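PDB 2V0X: lamina-associated polypeptide 2 isoforms alpha/zeta from Mus musculus, which is a component of the nuclear lamina, probably associating with lamin A and chromatin, and pairs with a second copy of itself through this largely helical dimerization domain. Local coordinates for residues B[194-199]-B[218-223]; B[44-47]-B[51-54]; B[135-140]-B[159-164]. The protein carries 2 engineered substitutions. All coordinates share one frame; numbering follows the deposited sequence.

Contact 1: B[194-199]-B[218-223]; sequences LWLKDC and TLFGGE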
loop_
_atom_site.group_PDB
_atom_site.type_symbol
_atom_site.label_atom_id
_atom_site.label_comp_id
_atom_site.label_asym_id
_atom_site.label_seq_id
_atom_site.Cartn_x
_atom_site.Cartn_y
_atom_site.Cartn_z
ATOM N N LEU B 194 21.002 -1.608 -5.248
ATOM C CA LEU B 194 21.247 -0.768 -6.399
ATOM C C LEU B 194 22.345 0.267 -6.200
ATOM O O LEU B 194 23.163 0.468 -7.094
ATOM C CB LEU B 194 19.971 -0.073 -6.833
ATOM C CG LEU B 194 20.105 0.802 -8.076
ATOM C CD1 LEU B 194 20.401 -0.075 -9.318
ATOM C CD2 LEU B 194 18.810 1.579 -8.260
ATOM N N TRP B 195 22.338 0.943 -5.050
ATOM C CA TRP B 195 23.323 1.974 -4.750
ATOM C C TRP B 195 24.690 1.476 -4.281
ATOM O O TRP B 195 25.681 2.190 -4.425
ATOM C CB TRP B 195 22.754 3.017 -3.778
ATOM C CG TRP B 195 21.807 3.923 -4.467
ATOM C CD1 TRP B 195 20.444 3.775 -4.555
ATOM C CD2 TRP B 195 22.140 5.063 -5.277
ATOM N NE1 TRP B 195 19.920 4.738 -5.379
ATOM C CE2 TRP B 195 20.933 5.542 -5.835
ATOM C CE3 TRP B 195 23.337 5.717 -5.588
ATOM C CZ2 TRP B 195 20.886 6.647 -6.693
ATOM C CZ3 TRP B 195 23.297 6.819 -6.440
ATOM C CH2 TRP B 195 22.078 7.276 -6.986
ATOM N N LEU B 196 24.751 0.270 -3.728
ATOM C CA LEU B 196 26.025 -0.290 -3.294
ATOM C C LEU B 196 26.800 -0.945 -4.449
ATOM O O LEU B 196 28.015 -1.100 -4.373
ATOM C CB LEU B 196 25.821 -1.317 -2.179
ATOM C CG LEU B 196 25.499 -0.786 -0.785
ATOM C CD1 LEU B 196 25.384 -1.951 0.164
ATOM C CD2 LEU B 196 26.578 0.179 -0.308
ATOM N N LYS B 197 26.098 -1.265 -5.532
ATOM C CA LYS B 197 26.673 -1.925 -6.705
ATOM C C LYS B 197 28.030 -1.390 -7.176
ATOM O O LYS B 197 28.986 -2.161 -7.313
ATOM C CB LYS B 197 25.661 -1.903 -7.867
ATOM C CG LYS B 197 26.020 -2.812 -9.031
ATOM C CD LYS B 197 24.890 -2.922 -10.056
ATOM C CE LYS B 197 24.660 -1.617 -10.796
ATOM N NZ LYS B 197 23.597 -1.774 -11.821
ATOM N N ASP B 198 28.097 -0.088 -7.449
ATOM C CA ASP B 198 29.329 0.555 -7.908
ATOM C C ASP B 198 29.975 1.377 -6.791
ATOM O O ASP B 198 30.687 2.345 -7.066
ATOM C CB ASP B 198 29.047 1.481 -9.104
ATOM C CG ASP B 198 28.385 0.760 -10.267
ATOM O OD1 ASP B 198 27.354 1.264 -10.764
ATOM O OD2 ASP B 198 28.898 -0.300 -10.694
ATOM N N CYS B 199 29.684 1.025 -5.539
ATOM C CA CYS B 199 30.248 1.738 -4.398
ATOM C C CYS B 199 31.593 1.098 -4.062
ATOM O O CYS B 199 31.665 -0.080 -3.699
ATOM C CB CYS B 199 29.302 1.669 -3.199
ATOM S SG CYS B 199 29.850 2.565 -1.723
ATOM N N THR B 218 17.322 7.954 5.799
ATOM C CA THR B 218 18.306 7.610 4.779
ATOM C C THR B 218 18.349 6.086 4.564
ATOM O O THR B 218 18.022 5.304 5.458
ATOM C CB THR B 218 19.731 8.130 5.111
ATOM O OG1 THR B 218 20.221 7.482 6.284
ATOM C CG2 THR B 218 19.730 9.640 5.312
ATOM N N LEU B 219 18.799 5.683 3.385
ATOM C CA LEU B 219 18.880 4.270 3.008
ATOM C C LEU B 219 19.693 3.441 4.008
ATOM O O LEU B 219 19.312 2.325 4.362
ATOM C CB LEU B 219 19.504 4.186 1.615
ATOM C CG LEU B 219 18.935 3.320 0.492
ATOM C CD1 LEU B 219 17.428 3.479 0.374
ATOM C CD2 LEU B 219 19.645 3.714 -0.803
ATOM N N PHE B 220 20.780 4.010 4.517
ATOM C CA PHE B 220 21.629 3.271 5.443
ATOM C C PHE B 220 21.762 3.862 6.851
ATOM O O PHE B 220 22.503 3.317 7.686
ATOM C CB PHE B 220 23.021 3.093 4.827
ATOM C CG PHE B 220 23.017 2.400 3.490
ATOM C CD1 PHE B 220 23.242 3.121 2.322
ATOM C CD2 PHE B 220 22.859 1.023 3.409
ATOM C CE1 PHE B 220 23.320 2.477 1.082
ATOM C CE2 PHE B 220 22.933 0.360 2.181
ATOM C CZ PHE B 220 23.164 1.085 1.017
ATOM N N GLY B 221 21.064 4.972 7.103
ATOM C CA GLY B 221 21.115 5.636 8.402
ATOM C C GLY B 221 21.016 4.713 9.605
ATOM O O GLY B 221 20.261 3.738 9.601
ATOM N N GLY B 222 21.796 5.018 10.637
ATOM C CA GLY B 222 21.790 4.195 11.834
ATOM C C GLY B 222 22.901 3.159 11.818
ATOM O O GLY B 222 23.375 2.726 12.871
ATOM N N GLU B 223 23.323 2.768 10.619
ATOM C CA GLU B 223 24.382 1.777 10.458
ATOM C C GLU B 223 25.592 2.351 9.717
ATOM O O GLU B 223 26.731 1.982 10.004
ATOM C CB GLU B 223 23.843 0.560 9.699
ATOM C CG GLU B 223 24.854 -0.561 9.457
ATOM C CD GLU B 223 25.201 -1.335 10.715
ATOM O OE1 GLU B 223 26.374 -1.281 11.135
ATOM O OE2 GLU B 223 24.306 -2.007 11.278
#
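Trp195 and Leu219 face each other with their CA atoms 9.2 Å apart, where the C-terminal part of helix 152-196, followed by a type I beta turn from Leu196 to Cys199, meets an irregular loop after helix 203-211. Helix 152-196 is the second arm of a long helical hairpin with helix 100-146, and the contact lies at the end of that arm far from the turn joining the two. No hydrogen bond links the two segments; apolar side chains do the joining. Leu196 and Phe220 extend against each other from the two segments, and the branch point CG of Leu196 lies 3.5 Å from CZ of Phe220. Both methyls of Leu196 stay beside that end of the ring, CD2 at 3.8 Å from CZ of Phe220. Leu196 has its CG anti to the carbonyl carbon (chi1 -75°), which swings the branched end nearer to the loop than its CB alone would suggest. Leu209 of helix 203-211 touches both Leu196 and Phe220. In the second subunit, Asp78 accepts from Phe220 N, and Asp107 from Trp195 NE1. Trp195 and Leu219 run roughly perpendicular to each other, CD1 of Trp195 resting 3.8 Å from CD2 of Leu219.

Contact 2: B[44-47]-B[51-54]; sequences EEEW and DRQL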
loop_
_atom_site.group_PDB
_atom_site.type_symbol
_atom_site.label_atom_id
_atom_site.label_comp_id
_atom_site.label_asym_id
_atom_site.label_seq_id
_atom_site.Cartn_x
_atom_site.Cartn_y
_atom_site.Cartn_z
ATOM N N GLU B 44 8.198 0.251 12.697
ATOM C CA GLU B 44 9.546 -0.052 13.179
ATOM C C GLU B 44 9.820 -1.553 13.339
ATOM O O GLU B 44 10.943 -2.011 13.089
ATOM C CB GLU B 44 9.821 0.673 14.492
ATOM C CG GLU B 44 11.256 0.539 14.988
ATOM C CD GLU B 44 11.461 1.108 16.381
ATOM O OE1 GLU B 44 10.598 1.886 16.854
ATOM O OE2 GLU B 44 12.489 0.773 17.007
ATOM N N GLU B 45 8.808 -2.317 13.745
ATOM C CA GLU B 45 8.957 -3.763 13.909
ATOM C C GLU B 45 9.240 -4.436 12.575
ATOM O O GLU B 45 10.082 -5.334 12.498
ATOM C CB GLU B 45 7.702 -4.390 14.516
ATOM C CG GLU B 45 7.474 -4.049 15.979
ATOM C CD GLU B 45 6.146 -4.575 16.497
ATOM O OE1 GLU B 45 5.945 -5.810 16.487
ATOM O OE2 GLU B 45 5.302 -3.753 16.915
ATOM N N GLU B 46 8.532 -4.010 11.530
ATOM C CA GLU B 46 8.716 -4.579 10.195
ATOM C C GLU B 46 10.058 -4.190 9.611
ATOM O O GLU B 46 10.669 -4.956 8.882
ATOM C CB GLU B 46 7.622 -4.101 9.232
ATOM C CG GLU B 46 6.212 -4.491 9.634
ATOM C CD GLU B 46 6.016 -5.991 9.734
ATOM O OE1 GLU B 46 6.488 -6.728 8.837
ATOM O OE2 GLU B 46 5.376 -6.424 10.711
ATOM N N TRP B 47 10.518 -2.995 9.949
ATOM C CA TRP B 47 11.778 -2.486 9.425
ATOM C C TRP B 47 13.037 -3.065 10.060
ATOM O O TRP B 47 14.142 -2.788 9.597
ATOM C CB TRP B 47 11.789 -0.968 9.492
ATOM C CG TRP B 47 10.890 -0.342 8.485
ATOM C CD1 TRP B 47 10.116 -0.992 7.543
ATOM C CD2 TRP B 47 10.679 1.060 8.277
ATOM N NE1 TRP B 47 9.444 -0.072 6.771
ATOM C CE2 TRP B 47 9.769 1.192 7.197
ATOM C CE3 TRP B 47 11.176 2.221 8.893
ATOM C CZ2 TRP B 47 9.344 2.442 6.724
ATOM C CZ3 TRP B 47 10.757 3.465 8.415
ATOM C CH2 TRP B 47 9.849 3.567 7.344
ATOM N N ASP B 51 14.376 -7.731 4.701
ATOM C CA ASP B 51 14.476 -8.857 3.771
ATOM C C ASP B 51 13.721 -10.019 4.417
ATOM O O ASP B 51 14.318 -10.843 5.120
ATOM C CB ASP B 51 15.954 -9.236 3.554
ATOM C CG ASP B 51 16.157 -10.253 2.434
ATOM O OD1 ASP B 51 17.321 -10.643 2.201
ATOM O OD2 ASP B 51 15.183 -10.659 1.771
ATOM N N ARG B 52 12.415 -10.064 4.190
ATOM C CA ARG B 52 11.569 -11.108 4.765
ATOM C C ARG B 52 10.284 -11.310 3.962
ATOM O O ARG B 52 9.797 -10.401 3.292
ATOM C CB ARG B 52 11.249 -10.778 6.236
ATOM C CG ARG B 52 9.969 -11.413 6.793
ATOM C CD ARG B 52 9.934 -11.442 8.325
ATOM N NE ARG B 52 10.482 -10.236 8.950
ATOM C CZ ARG B 52 9.908 -9.035 8.932
ATOM N NH1 ARG B 52 8.745 -8.845 8.314
ATOM N NH2 ARG B 52 10.500 -8.017 9.549
ATOM N N GLN B 53 9.780 -12.533 4.003
ATOM C CA GLN B 53 8.564 -12.914 3.300
ATOM C C GLN B 53 7.370 -12.146 3.863
ATOM O O GLN B 53 7.289 -11.902 5.065
ATOM C CB GLN B 53 8.351 -14.417 3.461
ATOM C CG GLN B 53 7.329 -15.024 2.545
ATOM C CD GLN B 53 7.482 -16.525 2.460
ATOM O OE1 GLN B 53 7.762 -17.074 1.391
ATOM N NE2 GLN B 53 7.349 -17.195 3.595
ATOM N N LEU B 54 6.435 -11.801 2.991
ATOM C CA LEU B 54 5.247 -11.055 3.384
ATOM C C LEU B 54 4.141 -11.890 4.025
ATOM O O LEU B 54 3.868 -13.003 3.584
ATOM C CB LEU B 54 4.673 -10.354 2.156
ATOM C CG LEU B 54 5.617 -9.340 1.502
ATOM C CD1 LEU B 54 5.034 -8.840 0.203
ATOM C CD2 LEU B 54 5.866 -8.207 2.457
#
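The guanidinium of Arg52 has the carbonyl O of Glu46 at its edge, and the CA of Glu46 also lies at the edge, in the plane; the carboxylate of Glu46 is turned almost perpendicular to the guanidinium, the two planes 88° apart. This is a salt bridge between residues six apart in sequence, combined with a side-chain-to-backbone hydrogen bond, formed where helix 35-46 gives way to the loop leading to helix 66-72. Arg52 reaches back end-on with two nitrogens, one for each of two Glu46 atoms, and both acceptors sit somewhat out of the guanidinium plane. NH2 of Arg52 donates to O of Glu46 over 3.1 Å, with the donor tilted from the carbonyl plane. The N-H...O angle of this bond is 137°, so it is bent, yet two anchors on one residue should limit rotation of the guanidinium. The torsions explain the fit: the Arg52 chain bends at chi3, while Glu46 folds at chi2, and this brings its carboxylate close to the arginine. Glu46 also rests on Cys182 of helix 152-196, and its OE2 makes a long, weak ion pair with Arg178, so the surface bridge lies against the long helix. The second bond, likewise bent at 145°, is the charged one: NH1 of Arg52 meets OE1 of Glu46 from above the carboxylate plane, at 3.1 Å.

Contact 3: B[135-140]-B[159-164]; sequences QADISQ and LNRTYD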
loop_
_atom_site.group_PDB
_atom_site.type_symbol
_atom_site.label_atom_id
_atom_site.label_comp_id
_atom_site.label_asym_id
_atom_site.label_seq_id
_atom_site.Cartn_x
_atom_site.Cartn_y
_atom_site.Cartn_z
ATOM N N GLN B 135 -22.502 2.357 7.160
ATOM C CA GLN B 135 -23.339 3.530 6.971
ATOM C C GLN B 135 -24.812 3.210 6.750
ATOM O O GLN B 135 -25.667 3.958 7.202
ATOM C CB GLN B 135 -22.769 4.545 5.969
ATOM C CG GLN B 135 -22.729 4.202 4.507
ATOM C CD GLN B 135 -22.101 5.344 3.684
ATOM O OE1 GLN B 135 -21.296 5.114 2.792
ATOM N NE2 GLN B 135 -22.457 6.575 4.018
ATOM N N ALA B 136 -25.103 2.077 6.121
ATOM C CA ALA B 136 -26.483 1.659 5.909
ATOM C C ALA B 136 -27.089 1.301 7.286
ATOM O O ALA B 136 -28.246 1.621 7.576
ATOM C CB ALA B 136 -26.533 0.458 4.978
ATOM N N ASP B 137 -26.292 0.673 8.142
ATOM C CA ASP B 137 -26.757 0.314 9.477
ATOM C C ASP B 137 -27.018 1.548 10.349
ATOM O O ASP B 137 -28.011 1.594 11.082
ATOM C CB ASP B 137 -25.754 -0.605 10.176
ATOM C CG ASP B 137 -25.812 -2.046 9.669
ATOM O OD1 ASP B 137 -26.716 -2.384 8.873
ATOM O OD2 ASP B 137 -24.945 -2.846 10.078
ATOM N N ILE B 138 -26.112 2.526 10.290
ATOM C CA ILE B 138 -26.259 3.756 11.065
ATOM C C ILE B 138 -27.587 4.422 10.716
ATOM O O ILE B 138 -28.332 4.824 11.609
ATOM C CB ILE B 138 -25.098 4.758 10.814
ATOM C CG1 ILE B 138 -23.818 4.255 11.489
ATOM C CG2 ILE B 138 -25.460 6.154 11.352
ATOM C CD1 ILE B 138 -22.566 4.958 11.021
ATOM N N SER B 139 -27.889 4.527 9.426
ATOM C CA SER B 139 -29.142 5.134 9.034
ATOM C C SER B 139 -30.320 4.274 9.504
ATOM O O SER B 139 -31.345 4.807 9.915
ATOM C CB SER B 139 -29.198 5.361 7.522
ATOM O OG SER B 139 -28.848 4.189 6.819
ATOM N N GLN B 140 -30.156 2.952 9.496
ATOM C CA GLN B 140 -31.239 2.070 9.939
ATOM C C GLN B 140 -31.567 2.334 11.406
ATOM O O GLN B 140 -32.737 2.385 11.790
ATOM C CB GLN B 140 -30.889 0.596 9.749
ATOM C CG GLN B 140 -32.120 -0.299 9.797
ATOM C CD GLN B 140 -31.790 -1.774 9.807
ATOM O OE1 GLN B 140 -30.920 -2.239 9.073
ATOM N NE2 GLN B 140 -32.489 -2.522 10.647
ATOM N N LEU B 159 -26.746 -0.819 16.587
ATOM C CA LEU B 159 -25.578 -0.066 16.993
ATOM C C LEU B 159 -24.473 -0.975 17.496
ATOM O O LEU B 159 -23.299 -0.627 17.421
ATOM C CB LEU B 159 -25.930 0.959 18.075
ATOM C CG LEU B 159 -26.774 2.186 17.687
ATOM C CD1 LEU B 159 -26.887 3.096 18.902
ATOM C CD2 LEU B 159 -26.150 2.950 16.508
ATOM N N ASN B 160 -24.838 -2.134 18.036
ATOM C CA ASN B 160 -23.824 -3.047 18.533
ATOM C C ASN B 160 -23.051 -3.577 17.316
ATOM O O ASN B 160 -21.828 -3.694 17.324
ATOM C CB ASN B 160 -24.478 -4.183 19.318
ATOM C CG ASN B 160 -23.467 -5.024 20.052
ATOM O OD1 ASN B 160 -22.639 -4.506 20.808
ATOM N ND2 ASN B 160 -23.514 -6.323 19.829
ATOM N N ARG B 161 -23.773 -3.796 16.232
ATOM C CA ARG B 161 -23.183 -4.280 15.005
ATOM C C ARG B 161 -22.251 -3.191 14.400
ATOM O O ARG B 161 -21.117 -3.486 13.989
ATOM C CB ARG B 161 -24.315 -4.655 14.045
ATOM C CG ARG B 161 -23.909 -5.531 12.871
ATOM C CD ARG B 161 -25.051 -5.631 11.860
ATOM N NE ARG B 161 -26.295 -6.082 12.482
ATOM C CZ ARG B 161 -27.510 -5.863 11.983
ATOM N NH1 ARG B 161 -27.659 -5.192 10.848
ATOM N NH2 ARG B 161 -28.582 -6.325 12.618
ATOM N N THR B 162 -22.694 -1.932 14.409
ATOM C CA THR B 162 -21.875 -0.845 13.874
ATOM C C THR B 162 -20.602 -0.682 14.701
ATOM O O THR B 162 -19.548 -0.302 14.179
ATOM C CB THR B 162 -22.642 0.506 13.828
ATOM O OG1 THR B 162 -22.921 0.966 15.158
ATOM C CG2 THR B 162 -23.944 0.339 13.059
ATOM N N TYR B 163 -20.714 -0.966 15.995
ATOM C CA TYR B 163 -19.584 -0.866 16.913
ATOM C C TYR B 163 -18.482 -1.873 16.501
ATOM O O TYR B 163 -17.292 -1.542 16.482
ATOM C CB TYR B 163 -20.061 -1.149 18.341
ATOM C CG TYR B 163 -19.013 -0.900 19.396
ATOM C CD1 TYR B 163 -18.763 0.388 19.861
ATOM C CD2 TYR B 163 -18.267 -1.948 19.925
ATOM C CE1 TYR B 163 -17.797 0.634 20.823
ATOM C CE2 TYR B 163 -17.291 -1.711 20.893
ATOM C CZ TYR B 163 -17.064 -0.415 21.334
ATOM O OH TYR B 163 -16.095 -0.165 22.281
ATOM N N ASP B 164 -18.901 -3.090 16.170
ATOM C CA ASP B 164 -17.999 -4.149 15.739
ATOM C C ASP B 164 -17.353 -3.768 14.400
ATOM O O ASP B 164 -16.140 -3.853 14.237
ATOM C CB ASP B 164 -18.765 -5.473 15.592
ATOM C CG ASP B 164 -17.870 -6.621 15.160
ATOM O OD1 ASP B 164 -18.217 -7.314 14.178
ATOM O OD2 ASP B 164 -16.826 -6.833 15.810
#
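Asp137 and Arg161 lie crosswise, their carboxylate and guanidinium planes 77° apart, on an antiparallel helical hairpin formed by helices 100-146 and 152-196. The axes of the two short segments approach to 9.3 Å, and their N-to-C directions differ by 154°, which establishes the antiparallel pairing. The aliphatic part of Arg161 lies against the acid: CD of Arg161 is 3.3 Å from OD2 of Asp137. Its chain then bends at chi3 and sets NH1 nearly equidistant from both carboxylate oxygens of Asp137, 3.6 Å from OD1 and 3.7 Å from OD2. That separation makes a salt bridge without a hydrogen bond, so the attraction is probably mainly electrostatic; Arg161 also touches a crystal neighbour, which may influence its position.

Next to the charged pair, Thr162 turns its methyl across the interface, CG2 meeting CB of Asp137 at 3.5 Å. The same methyl approaches CG1 of Ile138 at 4.2 Å. In the second subunit the same two positions answer crosswise, its Thr162 packing on this Ile138 and its Ile138 on this Thr162, so the hairpin interior merges with the dimer interface. The threonine hydroxyl is occupied within its own helix: with chi1 at 67°, OG1 of Thr162 donates to O of Leu159 over 2.8 Å. That oxygen also accepts the backbone N-H of Tyr163 from the same face of its carbonyl plane.

In the fold
Contact 2 comes first along the chain, then contact 3, then contact 1. Contacts 1 and 3 both use helix 152-196, lying near its two ends and flanking the middle of the chain, with their centres 50 Å apart. Contact 2 is nearer the middle, 18 Å from contact 1 and 36 Å from contact 3 between centres. None of the three touches another. Contact 3 joins the long helices 100-146 and 152-196, whereas contacts 1 and 2 involve flanking loop segments. Contacts 1 and 3 both meet the second subunit, so dimer contacts are spread along the length of this elongated domain.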